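Local structure of lipase-esterase related protein (Clostridium acetobutylicum, 3E0X) at residues F21-L29 with I167-C175; S114-L124 with E199-I210. The protein is of unknown function but probably acts as a hydrolase of the alpha/beta-hydrolase fold, of the lipase and esterase kind. One frame throughout, in Å; residues are numbered along the deposited sequence. Where two conformers were deposited one is given.

Overall arrangement
After strand 7-11 the chain forms strand 18-22, and the turn that follows it supplies the earlier half of contact 1. Further on, beyond strands 43-47 and 86-91, strand 109-115 opens segment 114-124, the earlier half of contact 2. The chain then passes through the helices between residues 126 and 177, and helix 165-177 returns to 21-29, closing contact 1. After strand 191-196, segment 199-210 returns to 114-124 and closes contact 2, so the two closures cross. Their centres lie about 15 Å apart, and they meet where Cys175 O packs 3.3 Å from Phe121 CD2. Both join loops leaving one sheet to helices, and both hold residues of the ortho-xylene pocket.

Contact 1: F21-L29 with I167-C175; sequences FVHGSGCNL and IMINDLIAC. With OXE (ortho-xylene), chain C.
Gly26 N donates to Asp171 OD2 over 2.8 Å in a nearly straight bond (168°), the one hydrogen bond between 21-29 and 167-175. The bond uses the anti lone pair of OD2. OD2 is also bonded to His52 and OD1 to Tyr66, so several donors hold the carboxylate of this buried residue in place.

The remaining contacts are packing. Ser25 CB lies 3.6 Å from Asp171 CB, while Ser25 OG, anti to the carbonyl carbon (chi1 -57°), is carried to 3.6 Å from Cys175 SG. Selenomethionine Met168 bends at chi2 and chi3, which brings SE within 3.6 Å of Ser25 O and CE to 3.9 Å from Gly26 CA. Gly26 has positive phi (70°) within the type II turn 24-27, and its CA lies close under Met168 SE and CE.

The same turn borders the ligand: Ser25 O is 3.1 Å and Cys27 SG 3.4 Å from the ortho-xylene methyl C2'.

The turn follows strand 18-22, which pairs with strands 43-47 and 86-91. Helix 165-177 closes over it, with Met93 of helix 93-102 touching Ser25, Asp171 and Cys175, and helix 126-133 packing against Leu172.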
loop_
_atom_site.group_PDB
_atom_site.type_symbol
_atom_site.label_atom_id
_atom_site.label_comp_id
_atom_site.label_asym_id
_atom_site.label_seq_id
_atom_site.Cartn_x
_atom_site.Cartn_y
_atom_site.Cartn_z
ATOM N N PHE A 21 -1.719 2.234 7.892
ATOM C CA PHE A 21 -0.832 1.749 6.836
ATOM C C PHE A 21 -1.337 0.432 6.305
ATOM O O PHE A 21 -1.575 -0.513 7.083
ATOM C CB PHE A 21 0.584 1.517 7.392
ATOM C CG PHE A 21 1.270 2.773 7.915
ATOM C CD1 PHE A 21 2.310 3.371 7.191
ATOM C CD2 PHE A 21 0.930 3.331 9.156
ATOM C CE1 PHE A 21 2.980 4.513 7.685
ATOM C CE2 PHE A 21 1.594 4.449 9.649
ATOM C CZ PHE A 21 2.609 5.043 8.937
ATOM N N VAL A 22 -1.408 0.337 4.979
ATOM C CA VAL A 22 -1.865 -0.862 4.303
ATOM C C VAL A 22 -0.775 -1.310 3.331
ATOM O O VAL A 22 -0.448 -0.604 2.363
ATOM C CB VAL A 22 -3.152 -0.588 3.503
ATOM C CG1 VAL A 22 -3.592 -1.844 2.787
ATOM C CG2 VAL A 22 -4.256 -0.066 4.416
ATOM N N HIS A 23 -0.258 -2.509 3.576
ATOM C CA HIS A 23 0.868 -3.036 2.809
ATOM C C HIS A 23 0.416 -3.554 1.439
ATOM O O HIS A 23 -0.760 -3.460 1.071
ATOM C CB HIS A 23 1.540 -4.153 3.611
ATOM C CG HIS A 23 0.691 -5.370 3.720
ATOM N ND1 HIS A 23 -0.048 -5.705 4.841
ATOM C CD2 HIS A 23 0.442 -6.334 2.807
ATOM C CE1 HIS A 23 -0.687 -6.845 4.615
ATOM N NE2 HIS A 23 -0.428 -7.226 3.377
ATOM N N GLY A 24 1.360 -4.142 0.717
ATOM C CA GLY A 24 1.120 -4.528 -0.671
ATOM C C GLY A 24 1.214 -6.019 -0.934
ATOM O O GLY A 24 1.075 -6.860 -0.026
ATOM N N SER A 25 1.419 -6.335 -2.208
ATOM C CA SER A 25 1.375 -7.699 -2.694
ATOM C C SER A 25 2.443 -8.548 -2.050
ATOM O O SER A 25 3.628 -8.166 -2.028
ATOM C CB SER A 25 1.641 -7.691 -4.190
ATOM O OG SER A 25 0.685 -6.869 -4.814
ATOM N N GLY A 26 2.030 -9.686 -1.496
ATOM C CA GLY A 26 3.006 -10.684 -1.053
ATOM C C GLY A 26 3.809 -10.261 0.165
ATOM O O GLY A 26 4.821 -10.902 0.510
ATOM N N CYS A 27 3.412 -9.170 0.818
ATOM C CA CYS A 27 4.114 -8.774 2.035
ATOM C C CYS A 27 3.147 -8.605 3.190
ATOM O O CYS A 27 2.104 -9.203 3.177
ATOM C CB CYS A 27 5.066 -7.606 1.821
ATOM S SG CYS A 27 4.337 -6.148 1.141
ATOM N N ASN A 28 3.558 -7.873 4.210
ATOM C CA ASN A 28 2.776 -7.716 5.425
ATOM C C ASN A 28 3.178 -6.395 6.075
ATOM O O ASN A 28 3.931 -5.624 5.490
ATOM C CB ASN A 28 3.047 -8.900 6.348
ATOM C CG ASN A 28 4.516 -9.209 6.448
ATOM O OD1 ASN A 28 5.308 -8.377 6.903
ATOM N ND2 ASN A 28 4.900 -10.405 6.004
ATOM N N LEU A 29 2.672 -6.111 7.278
ATOM C CA LEU A 29 2.926 -4.789 7.863
ATOM C C LEU A 29 4.415 -4.537 8.140
ATOM O O LEU A 29 4.823 -3.391 8.320
ATOM C CB LEU A 29 2.108 -4.601 9.166
ATOM C CG LEU A 29 2.415 -5.555 10.319
ATOM C CD1 LEU A 29 3.616 -5.103 11.155
ATOM C CD2 LEU A 29 1.196 -5.698 11.248
ATOM N N ILE A 167 0.819 -16.653 -2.019
ATOM C CA ILE A 167 0.282 -15.358 -1.615
ATOM C C ILE A 167 0.663 -14.261 -2.625
ATOM O O ILE A 167 -0.206 -13.495 -3.086
ATOM C CB ILE A 167 0.707 -14.975 -0.189
ATOM C CG1 ILE A 167 0.174 -16.027 0.801
ATOM C CG2 ILE A 167 0.215 -13.540 0.176
ATOM C CD1 ILE A 167 0.672 -15.832 2.192
HETATM N N MSE A 168 1.948 -14.159 -2.971
HETATM C CA MSE A 168 2.371 -13.198 -4.015
HETATM C C MSE A 168 1.610 -13.437 -5.342
HETATM O O MSE A 168 1.184 -12.494 -6.032
HETATM C CB MSE A 168 3.886 -13.281 -4.214
HETATM C CG MSE A 168 4.391 -12.310 -5.259
HETATM SE SE MSE A 168 4.234 -10.433 -4.692
HETATM C CE MSE A 168 5.888 -10.379 -3.643
ATOM N N ILE A 169 1.452 -14.699 -5.715
ATOM C CA ILE A 169 0.734 -15.009 -6.943
ATOM C C ILE A 169 -0.729 -14.502 -6.880
ATOM O O ILE A 169 -1.210 -13.819 -7.793
ATOM C CB ILE A 169 0.829 -16.532 -7.259
ATOM C CG1 ILE A 169 2.274 -16.886 -7.639
ATOM C CG2 ILE A 169 -0.137 -16.934 -8.376
ATOM C CD1 ILE A 169 2.559 -18.366 -7.666
ATOM N N ASN A 170 -1.414 -14.790 -5.773
ATOM C CA ASN A 170 -2.777 -14.308 -5.559
ATOM C C ASN A 170 -2.849 -12.801 -5.701
ATOM O O ASN A 170 -3.734 -12.261 -6.370
ATOM C CB ASN A 170 -3.202 -14.682 -4.154
ATOM C CG ASN A 170 -4.612 -14.189 -3.806
ATOM O OD1 ASN A 170 -5.600 -14.852 -4.097
ATOM N ND2 ASN A 170 -4.694 -13.010 -3.185
ATOM N N ASP A 171 -1.921 -12.124 -5.042
ATOM C CA ASP A 171 -1.965 -10.671 -4.986
ATOM C C ASP A 171 -1.636 -10.036 -6.336
ATOM O O ASP A 171 -2.253 -9.028 -6.704
ATOM C CB ASP A 171 -1.029 -10.159 -3.899
ATOM C CG ASP A 171 -1.524 -10.471 -2.492
ATOM O OD1 ASP A 171 -2.702 -10.873 -2.328
ATOM O OD2 ASP A 171 -0.727 -10.278 -1.538
ATOM N N LEU A 172 -0.678 -10.597 -7.088
ATOM C CA LEU A 172 -0.358 -10.034 -8.414
ATOM C C LEU A 172 -1.502 -10.238 -9.402
ATOM O O LEU A 172 -1.762 -9.367 -10.237
ATOM C CB LEU A 172 0.946 -10.613 -8.970
ATOM C CG LEU A 172 2.210 -10.130 -8.256
ATOM C CD1 LEU A 172 3.430 -10.949 -8.664
ATOM C CD2 LEU A 172 2.448 -8.633 -8.448
ATOM N N ILE A 173 -2.208 -11.365 -9.285
ATOM C CA ILE A 173 -3.410 -11.578 -10.095
ATOM C C ILE A 173 -4.481 -10.542 -9.711
ATOM O O ILE A 173 -5.115 -9.945 -10.601
ATOM C CB ILE A 173 -3.939 -13.047 -9.969
ATOM C CG1 ILE A 173 -2.921 -13.999 -10.626
ATOM C CG2 ILE A 173 -5.340 -13.167 -10.553
ATOM C CD1 ILE A 173 -3.164 -15.500 -10.389
ATOM N N ALA A 174 -4.662 -10.303 -8.402
ATOM C CA ALA A 174 -5.623 -9.272 -7.961
ATOM C C ALA A 174 -5.243 -7.918 -8.572
ATOM O O ALA A 174 -6.124 -7.156 -9.044
ATOM C CB ALA A 174 -5.657 -9.194 -6.436
ATOM N N CYS A 175 -3.930 -7.639 -8.623
ATOM C CA CYS A 175 -3.493 -6.362 -9.205
ATOM C C CYS A 175 -3.744 -6.279 -10.694
ATOM O O CYS A 175 -4.147 -5.225 -11.200
ATOM C CB CYS A 175 -2.016 -6.121 -8.925
ATOM S SG CYS A 175 -1.693 -5.696 -7.195
HETATM C C1 OXE C . 5.593 -5.879 -4.426
HETATM C C2 OXE C . 5.719 -5.813 -2.953
HETATM C C3 OXE C . 6.857 -6.317 -2.326
HETATM C C4 OXE C . 7.871 -6.864 -3.119
HETATM C C5 OXE C . 7.759 -6.941 -4.512
HETATM C C6 OXE C . 6.629 -6.438 -5.179
HETATM C "C1'" OXE C . 4.363 -5.302 -5.081
HETATM C "C2'" OXE C . 4.607 -5.218 -2.145
#

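Contact 2: S114-L124 with E199-I210; sequences SLSGGARFDKL and ELLTLVEYSEII
Tyr206 reaches segment 114-124 because its CG stands anti to the carbonyl carbon (chi1 -59°), which sends the ring from helix 204-213 among residues 117-123. Thr202 OG1, set between its backbone N and carbonyl carbon (chi1 58°), is placed 3.1 Å from Ser116 O, although that bond is weak and its proton has another possible acceptor.

The Tyr206 ring is enclosed on both faces, by Arg120 O on one and by Leu203 CB of its own segment on the other. Phe121 turns its edge to the Tyr206 face in an offset edge-to-face pair, planes at 88° and centroids 5.6 Å apart, and its CA adds an off-centre CH-pi contact. At the far end Tyr206 OH accepts from Lys123 N (2.9 Å), fixing the phenol against the type I turn 121-124.

Beyond the ring, the extended Lys123 chain crosses Glu205 at about a right angle, and Lys123 NZ forms a salt bridge with Glu205 OE1 (2.7 Å), on the syn side of that oxygen. Leu124 CD2 meets Leu201 CD1 at 3.6 Å. Ile210 CD1 packs on Ser114 OG and Gly118 CA.

Waters bridge several of the other polar groups. One water accepts from Ala119 N and donates to Tyr206 O; another joins Ser114, Gly117 N and Ser207 OG; a third bridges Ser116 OG and Glu199 OE1.

Glu199 OE2 accepts from the N atoms of both Leu201 and Thr202, while OE1 bonds His227 ND1. This acid-histidine pair, with a GxSxG pattern centred on Ser92 and both His227 and Ser92 lining the ortho-xylene pocket, is consistent with the catalytic triad of an alpha/beta hydrolase, the acid lying on the loop after strand 191-196.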
loop_
_atom_site.group_PDB
_atom_site.type_symbol
_atom_site.label_atom_id
_atom_site.label_comp_id
_atom_site.label_asym_id
_atom_site.label_seq_id
_atom_site.Cartn_x
_atom_site.Cartn_y
_atom_site.Cartn_z
ATOM N N SER A 114 -1.154 7.090 -1.837
ATOM C CA SER A 114 -0.810 5.890 -2.596
ATOM C C SER A 114 0.685 5.921 -2.856
ATOM O O SER A 114 1.167 6.775 -3.621
ATOM C CB SER A 114 -1.584 5.831 -3.924
ATOM O OG SER A 114 -1.132 4.744 -4.740
ATOM N N LEU A 115 1.401 5.004 -2.211
ATOM C CA LEU A 115 2.852 4.955 -2.265
ATOM C C LEU A 115 3.247 3.795 -3.183
ATOM O O LEU A 115 2.933 2.633 -2.884
ATOM C CB LEU A 115 3.358 4.700 -0.843
ATOM C CG LEU A 115 4.831 4.454 -0.569
ATOM C CD1 LEU A 115 5.642 5.596 -1.125
ATOM C CD2 LEU A 115 5.014 4.283 0.945
ATOM N N SER A 116 3.904 4.111 -4.302
ATOM C CA SER A 116 4.301 3.076 -5.259
ATOM C C SER A 116 3.107 2.158 -5.573
ATOM O O SER A 116 3.190 0.926 -5.452
ATOM C CB SER A 116 5.496 2.273 -4.733
ATOM O OG SER A 116 6.511 3.121 -4.230
ATOM N N GLY A 117 2.001 2.799 -5.962
ATOM C CA GLY A 117 0.746 2.126 -6.244
ATOM C C GLY A 117 0.141 2.476 -7.584
ATOM O O GLY A 117 0.826 2.732 -8.592
ATOM N N GLY A 118 -1.175 2.461 -7.596
ATOM C CA GLY A 118 -1.915 2.671 -8.825
ATOM C C GLY A 118 -3.376 2.311 -8.622
ATOM O O GLY A 118 -3.742 1.689 -7.615
ATOM N N ALA A 119 -4.196 2.711 -9.589
ATOM C CA ALA A 119 -5.594 2.332 -9.626
ATOM C C ALA A 119 -5.861 1.237 -10.662
ATOM O O ALA A 119 -6.955 0.713 -10.744
ATOM C CB ALA A 119 -6.451 3.551 -9.949
ATOM N N ARG A 120 -4.861 0.947 -11.478
ATOM C CA ARG A 120 -4.933 -0.042 -12.563
ATOM C C ARG A 120 -3.484 -0.327 -12.907
ATOM O O ARG A 120 -2.640 0.572 -12.880
ATOM C CB ARG A 120 -5.707 0.542 -13.767
ATOM C CG ARG A 120 -5.820 -0.337 -15.026
ATOM C CD ARG A 120 -6.446 0.456 -16.183
ATOM N NE ARG A 120 -5.578 1.521 -16.676
ATOM C CZ ARG A 120 -6.004 2.667 -17.205
ATOM N NH1 ARG A 120 -7.297 2.911 -17.343
ATOM N NH2 ARG A 120 -5.124 3.577 -17.604
ATOM N N PHE A 121 -3.196 -1.588 -13.202
ATOM C CA PHE A 121 -1.824 -2.018 -13.449
ATOM C C PHE A 121 -1.763 -2.725 -14.795
ATOM O O PHE A 121 -1.325 -3.873 -14.887
ATOM C CB PHE A 121 -1.340 -2.922 -12.307
ATOM C CG PHE A 121 -1.440 -2.269 -10.947
ATOM C CD1 PHE A 121 -0.438 -1.418 -10.476
ATOM C CD2 PHE A 121 -2.563 -2.480 -10.160
ATOM C CE1 PHE A 121 -0.556 -0.798 -9.222
ATOM C CE2 PHE A 121 -2.682 -1.862 -8.895
ATOM C CZ PHE A 121 -1.670 -1.030 -8.421
ATOM N N ASP A 122 -2.172 -2.018 -15.846
ATOM C CA ASP A 122 -2.386 -2.636 -17.161
ATOM C C ASP A 122 -1.128 -2.924 -17.960
ATOM O O ASP A 122 -1.210 -3.582 -18.991
ATOM C CB ASP A 122 -3.361 -1.779 -17.977
ATOM C CG ASP A 122 -2.899 -0.351 -18.106
ATOM O OD1 ASP A 122 -2.799 0.318 -17.073
ATOM O OD2 ASP A 122 -2.606 0.113 -19.231
ATOM N N LYS A 123 0.018 -2.439 -17.491
ATOM C CA LYS A 123 1.258 -2.628 -18.225
ATOM C C LYS A 123 2.248 -3.572 -17.527
ATOM O O LYS A 123 3.411 -3.657 -17.925
ATOM C CB LYS A 123 1.905 -1.287 -18.573
ATOM C CG LYS A 123 1.080 -0.460 -19.538
ATOM C CD LYS A 123 1.872 0.660 -20.123
ATOM C CE LYS A 123 0.955 1.543 -20.981
ATOM N NZ LYS A 123 1.669 2.776 -21.419
ATOM N N LEU A 124 1.771 -4.308 -16.532
ATOM C CA LEU A 124 2.616 -5.298 -15.869
ATOM C C LEU A 124 3.294 -6.187 -16.902
ATOM O O LEU A 124 2.667 -6.651 -17.855
ATOM C CB LEU A 124 1.795 -6.146 -14.906
ATOM C CG LEU A 124 1.367 -5.458 -13.599
ATOM C CD1 LEU A 124 0.266 -6.232 -12.883
ATOM C CD2 LEU A 124 2.543 -5.216 -12.642
ATOM N N GLU A 199 10.652 3.142 -11.429
ATOM C CA GLU A 199 9.814 1.936 -11.308
ATOM C C GLU A 199 9.671 1.144 -12.588
ATOM O O GLU A 199 9.396 1.726 -13.656
ATOM C CB GLU A 199 8.400 2.310 -10.882
ATOM C CG GLU A 199 8.268 2.507 -9.399
ATOM C CD GLU A 199 7.929 1.234 -8.658
ATOM O OE1 GLU A 199 7.693 1.338 -7.437
ATOM O OE2 GLU A 199 7.916 0.134 -9.278
ATOM N N LEU A 200 9.793 -0.179 -12.444
ATOM C CA LEU A 200 9.417 -1.146 -13.466
ATOM C C LEU A 200 8.058 -1.771 -13.195
ATOM O O LEU A 200 7.421 -2.282 -14.102
ATOM C CB LEU A 200 10.455 -2.289 -13.519
ATOM C CG LEU A 200 11.848 -1.896 -13.972
ATOM C CD1 LEU A 200 12.728 -3.123 -13.866
ATOM C CD2 LEU A 200 11.883 -1.392 -15.405
ATOM N N LEU A 201 7.638 -1.773 -11.935
ATOM C CA LEU A 201 6.443 -2.498 -11.531
ATOM C C LEU A 201 5.257 -1.568 -11.424
ATOM O O LEU A 201 4.379 -1.618 -12.286
ATOM C CB LEU A 201 6.702 -3.247 -10.219
ATOM C CG LEU A 201 5.630 -4.231 -9.751
ATOM C CD1 LEU A 201 5.546 -5.446 -10.695
ATOM C CD2 LEU A 201 5.943 -4.679 -8.323
ATOM N N THR A 202 5.227 -0.696 -10.406
ATOM C CA THR A 202 4.156 0.312 -10.314
ATOM C C THR A 202 4.691 1.591 -10.987
ATOM O O THR A 202 5.258 2.476 -10.350
ATOM C CB THR A 202 3.715 0.515 -8.869
ATOM O OG1 THR A 202 4.830 0.907 -8.069
ATOM C CG2 THR A 202 3.154 -0.811 -8.316
ATOM N N LEU A 203 4.556 1.617 -12.312
ATOM C CA LEU A 203 5.087 2.674 -13.159
ATOM C C LEU A 203 4.656 4.054 -12.736
ATOM O O LEU A 203 3.558 4.248 -12.219
ATOM C CB LEU A 203 4.625 2.478 -14.612
ATOM C CG LEU A 203 4.952 1.171 -15.320
ATOM C CD1 LEU A 203 4.220 1.151 -16.667
ATOM C CD2 LEU A 203 6.471 1.048 -15.486
ATOM N N VAL A 204 5.518 5.030 -12.979
ATOM C CA VAL A 204 5.184 6.398 -12.616
ATOM C C VAL A 204 3.875 6.820 -13.331
ATOM O O VAL A 204 3.057 7.585 -12.785
ATOM C CB VAL A 204 6.374 7.351 -12.845
ATOM C CG1 VAL A 204 6.839 7.318 -14.282
ATOM C CG2 VAL A 204 6.025 8.755 -12.399
ATOM N N GLU A 205 3.652 6.322 -14.539
ATOM C CA GLU A 205 2.418 6.703 -15.253
ATOM C C GLU A 205 1.135 6.347 -14.504
ATOM O O GLU A 205 0.122 7.048 -14.623
ATOM C CB GLU A 205 2.387 6.179 -16.677
ATOM C CG GLU A 205 2.312 4.682 -16.797
ATOM C CD GLU A 205 2.648 4.232 -18.213
ATOM O OE1 GLU A 205 1.695 3.943 -18.974
ATOM O OE2 GLU A 205 3.861 4.235 -18.576
ATOM N N TYR A 206 1.187 5.299 -13.681
ATOM C CA TYR A 206 0.007 4.939 -12.889
ATOM C C TYR A 206 -0.290 6.025 -11.853
ATOM O O TYR A 206 -1.448 6.324 -11.565
ATOM C CB TYR A 206 0.205 3.610 -12.179
ATOM C CG TYR A 206 0.494 2.414 -13.055
ATOM C CD1 TYR A 206 0.073 2.338 -14.402
ATOM C CD2 TYR A 206 1.150 1.324 -12.507
ATOM C CE1 TYR A 206 0.342 1.205 -15.165
ATOM C CE2 TYR A 206 1.415 0.195 -13.253
ATOM C CZ TYR A 206 1.013 0.140 -14.585
ATOM O OH TYR A 206 1.257 -0.995 -15.337
ATOM N N SER A 207 0.752 6.596 -11.268
ATOM C CA SER A 207 0.606 7.671 -10.288
ATOM C C SER A 207 0.178 8.976 -10.959
ATOM O O SER A 207 -0.572 9.779 -10.370
ATOM C CB SER A 207 1.896 7.828 -9.498
ATOM O OG SER A 207 1.995 6.814 -8.492
ATOM N N GLU A 208 0.636 9.178 -12.195
ATOM C CA GLU A 208 0.192 10.360 -12.958
ATOM C C GLU A 208 -1.323 10.298 -13.234
ATOM O O GLU A 208 -2.008 11.325 -13.253
ATOM C CB GLU A 208 0.987 10.510 -14.263
ATOM C CG GLU A 208 2.442 10.908 -14.040
ATOM C CD GLU A 208 2.684 12.418 -13.882
ATOM O OE1 GLU A 208 1.706 13.184 -13.703
ATOM O OE2 GLU A 208 3.867 12.848 -13.928
ATOM N N ILE A 209 -1.847 9.104 -13.481
ATOM C CA ILE A 209 -3.285 8.960 -13.684
ATOM C C ILE A 209 -4.045 9.320 -12.395
ATOM O O ILE A 209 -5.066 10.007 -12.438
ATOM C CB ILE A 209 -3.651 7.532 -14.194
ATOM C CG1 ILE A 209 -3.207 7.362 -15.663
ATOM C CG2 ILE A 209 -5.124 7.273 -14.035
ATOM C CD1 ILE A 209 -3.224 5.950 -16.093
ATOM N N ILE A 210 -3.536 8.892 -11.239
ATOM C CA ILE A 210 -4.204 9.263 -9.979
ATOM C C ILE A 210 -4.264 10.800 -9.841
ATOM O O ILE A 210 -5.324 11.382 -9.523
ATOM C CB ILE A 210 -3.480 8.634 -8.759
ATOM C CG1 ILE A 210 -3.627 7.121 -8.799
ATOM C CG2 ILE A 210 -4.016 9.241 -7.415
ATOM C CD1 ILE A 210 -2.668 6.398 -7.851
HETATM O O HOH W 1 1.162 5.618 -6.224
HETATM O O HOH W 2 8.290 3.606 -6.229
HETATM O O HOH W 3 2.783 4.454 -9.435
HETATM O O HOH W 4 -3.579 4.490 -11.717
#